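Side-chain contact in lipoprotein (Colwellia psychrerythraea, PDB 3O0Y), which is of unknown function but is probably related in fold to the zinc metallopeptidases: residues Thr436-Asn441 and Gly472-Ser477. Sequence-based numbering, arbitrary orientation.
Sequences TYHEAN and GWALYS
Tyr437 meets Ser477 through its backbone rather than its ring: its O lies 4.3 Å from Ser477 CB, while the phenol leads off from helix 467-483. His438 carries the contact and illustrates how a methyl group can support a flat ring. With CG anti to the backbone N (chi1 -178°), the imidazole reaches across to helix 467-483, and the methyl of Ala474 sits over one face in a CH-pi contact. Ala474 CB is 3.8 Å from the ring centroid and 24° off the normal, displaced toward His438 CD2 and NE2, each 3.6 Å away. No hydrogen bond joins the segments. Glu439 turns away from helix 467-483, yet its CD lies in plane at the imidazole's edge. Truncating His438 to alanine would probably leave the Ala474 methyl without its aromatic face and open a gap beside His444. The His-Glu pair followed by His444 resembles, but does not match, the HExxH signature of metallopeptidases, so metal binding is only a possibility; a sulfate ion, probably from the crystallisation liquor, lies about 4 Å from the His438 side chain. Helix 444-452 brings His444 against both His438 and Ala474, Tyr437 packs on helix 353-373, and Leu475 on helix 555-574.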
loop_
_atom_site.group_PDB
_atom_site.type_symbol
_atom_site.label_atom_id
_atom_site.label_comp_id
_atom_site.label_asym_id
_atom_site.label_seq_id
_atom_site.Cartn_x
_atom_site.Cartn_y
_atom_site.Cartn_z
ATOM N N THR A 436 11.031 -7.092 -8.727
ATOM C CA THR A 436 12.079 -6.169 -8.368
ATOM C C THR A 436 11.925 -4.809 -9.093
ATOM O O THR A 436 12.169 -3.707 -8.500
ATOM C CB THR A 436 13.443 -6.796 -8.610
ATOM O OG1 THR A 436 13.603 -7.963 -7.777
ATOM C CG2 THR A 436 14.570 -5.797 -8.446
ATOM N N TYR A 437 11.465 -4.864 -10.348
ATOM C CA TYR A 437 11.138 -3.634 -11.038
ATOM C C TYR A 437 9.964 -2.928 -10.479
ATOM O O TYR A 437 9.936 -1.678 -10.397
ATOM C CB TYR A 437 11.023 -3.874 -12.548
ATOM C CG TYR A 437 12.212 -4.560 -13.199
ATOM C CD1 TYR A 437 13.534 -4.328 -12.805
ATOM C CD2 TYR A 437 12.024 -5.506 -14.203
ATOM C CE1 TYR A 437 14.559 -4.976 -13.359
ATOM C CE2 TYR A 437 13.063 -6.106 -14.796
ATOM C CZ TYR A 437 14.335 -5.877 -14.380
ATOM O OH TYR A 437 15.410 -6.588 -14.942
ATOM N N HIS A 438 8.952 -3.688 -10.058
ATOM C CA HIS A 438 7.772 -3.161 -9.460
ATOM C C HIS A 438 8.029 -2.458 -8.135
ATOM O O HIS A 438 7.560 -1.311 -7.939
ATOM C CB HIS A 438 6.861 -4.322 -9.207
ATOM C CG HIS A 438 5.540 -3.953 -8.614
ATOM N ND1 HIS A 438 5.335 -3.743 -7.287
ATOM C CD2 HIS A 438 4.363 -3.623 -9.218
ATOM C CE1 HIS A 438 4.059 -3.536 -7.045
ATOM N NE2 HIS A 438 3.452 -3.355 -8.208
ATOM N N GLU A 439 8.854 -3.075 -7.288
ATOM C CA GLU A 439 9.054 -2.572 -5.922
ATOM C C GLU A 439 10.067 -1.466 -5.860
ATOM O O GLU A 439 9.977 -0.521 -5.037
ATOM C CB GLU A 439 9.390 -3.692 -4.965
ATOM C CG GLU A 439 8.317 -4.813 -4.762
ATOM C CD GLU A 439 7.012 -4.387 -4.200
ATOM O OE1 GLU A 439 6.828 -3.227 -3.874
ATOM O OE2 GLU A 439 6.151 -5.286 -4.115
ATOM N N ALA A 440 11.109 -1.616 -6.640
ATOM C CA ALA A 440 12.237 -0.696 -6.592
ATOM C C ALA A 440 12.240 0.231 -7.782
ATOM O O ALA A 440 11.436 1.181 -7.766
ATOM C CB ALA A 440 13.541 -1.433 -6.328
ATOM N N ASN A 441 13.160 0.101 -8.733
ATOM C CA ASN A 441 13.272 0.924 -9.878
ATOM C C ASN A 441 12.942 0.159 -11.182
ATOM O O ASN A 441 13.406 -0.968 -11.354
ATOM C CB ASN A 441 14.699 1.403 -10.008
ATOM C CG ASN A 441 15.124 2.256 -8.776
ATOM O OD1 ASN A 441 14.246 2.866 -8.092
ATOM N ND2 ASN A 441 16.407 2.346 -8.548
ATOM N N GLY A 472 -0.765 1.851 -10.589
ATOM C CA GLY A 472 -0.728 1.846 -12.001
ATOM C C GLY A 472 0.657 2.197 -12.531
ATOM O O GLY A 472 1.140 1.563 -13.499
ATOM N N TRP A 473 1.336 3.135 -11.866
ATOM C CA TRP A 473 2.705 3.492 -12.265
ATOM C C TRP A 473 3.621 2.258 -12.157
ATOM O O TRP A 473 4.418 1.994 -13.056
ATOM C CB TRP A 473 3.270 4.637 -11.380
ATOM C CG TRP A 473 4.790 4.751 -11.661
ATOM C CD1 TRP A 473 5.771 4.172 -10.969
ATOM C CD2 TRP A 473 5.372 5.204 -12.898
ATOM N NE1 TRP A 473 6.957 4.291 -11.651
ATOM C CE2 TRP A 473 6.730 4.940 -12.826
ATOM C CE3 TRP A 473 4.882 5.889 -13.982
ATOM C CZ2 TRP A 473 7.595 5.266 -13.868
ATOM C CZ3 TRP A 473 5.729 6.204 -15.022
ATOM C CH2 TRP A 473 7.066 5.955 -14.918
ATOM N N ALA A 474 3.546 1.553 -11.036
ATOM C CA ALA A 474 4.499 0.458 -10.806
ATOM C C ALA A 474 4.256 -0.660 -11.819
ATOM O O ALA A 474 5.191 -1.215 -12.359
ATOM C CB ALA A 474 4.427 -0.070 -9.366
ATOM N N LEU A 475 2.984 -0.955 -12.131
ATOM C CA LEU A 475 2.695 -1.948 -13.175
ATOM C C LEU A 475 3.142 -1.491 -14.567
ATOM O O LEU A 475 3.741 -2.287 -15.347
ATOM C CB LEU A 475 1.178 -2.308 -13.117
ATOM C CG LEU A 475 0.676 -3.494 -13.902
ATOM C CD1 LEU A 475 1.463 -4.785 -13.501
ATOM C CD2 LEU A 475 -0.868 -3.604 -13.747
ATOM N N TYR A 476 2.949 -0.184 -14.888
ATOM C CA TYR A 476 3.498 0.399 -16.116
ATOM C C TYR A 476 5.010 0.246 -16.175
ATOM O O TYR A 476 5.515 -0.109 -17.243
ATOM C CB TYR A 476 3.057 1.862 -16.260
ATOM C CG TYR A 476 3.799 2.628 -17.302
ATOM C CD1 TYR A 476 3.410 2.597 -18.624
ATOM C CD2 TYR A 476 4.845 3.435 -16.967
ATOM C CE1 TYR A 476 4.168 3.284 -19.620
ATOM C CE2 TYR A 476 5.590 4.124 -17.940
ATOM C CZ TYR A 476 5.205 4.100 -19.251
ATOM O OH TYR A 476 6.040 4.741 -20.213
ATOM N N SER A 477 5.722 0.475 -15.043
ATOM C CA SER A 477 7.200 0.349 -14.865
ATOM C C SER A 477 7.663 -1.024 -15.301
ATOM O O SER A 477 8.728 -1.161 -15.938
ATOM C CB SER A 477 7.609 0.421 -13.330
ATOM O OG SER A 477 7.525 1.784 -13.165
#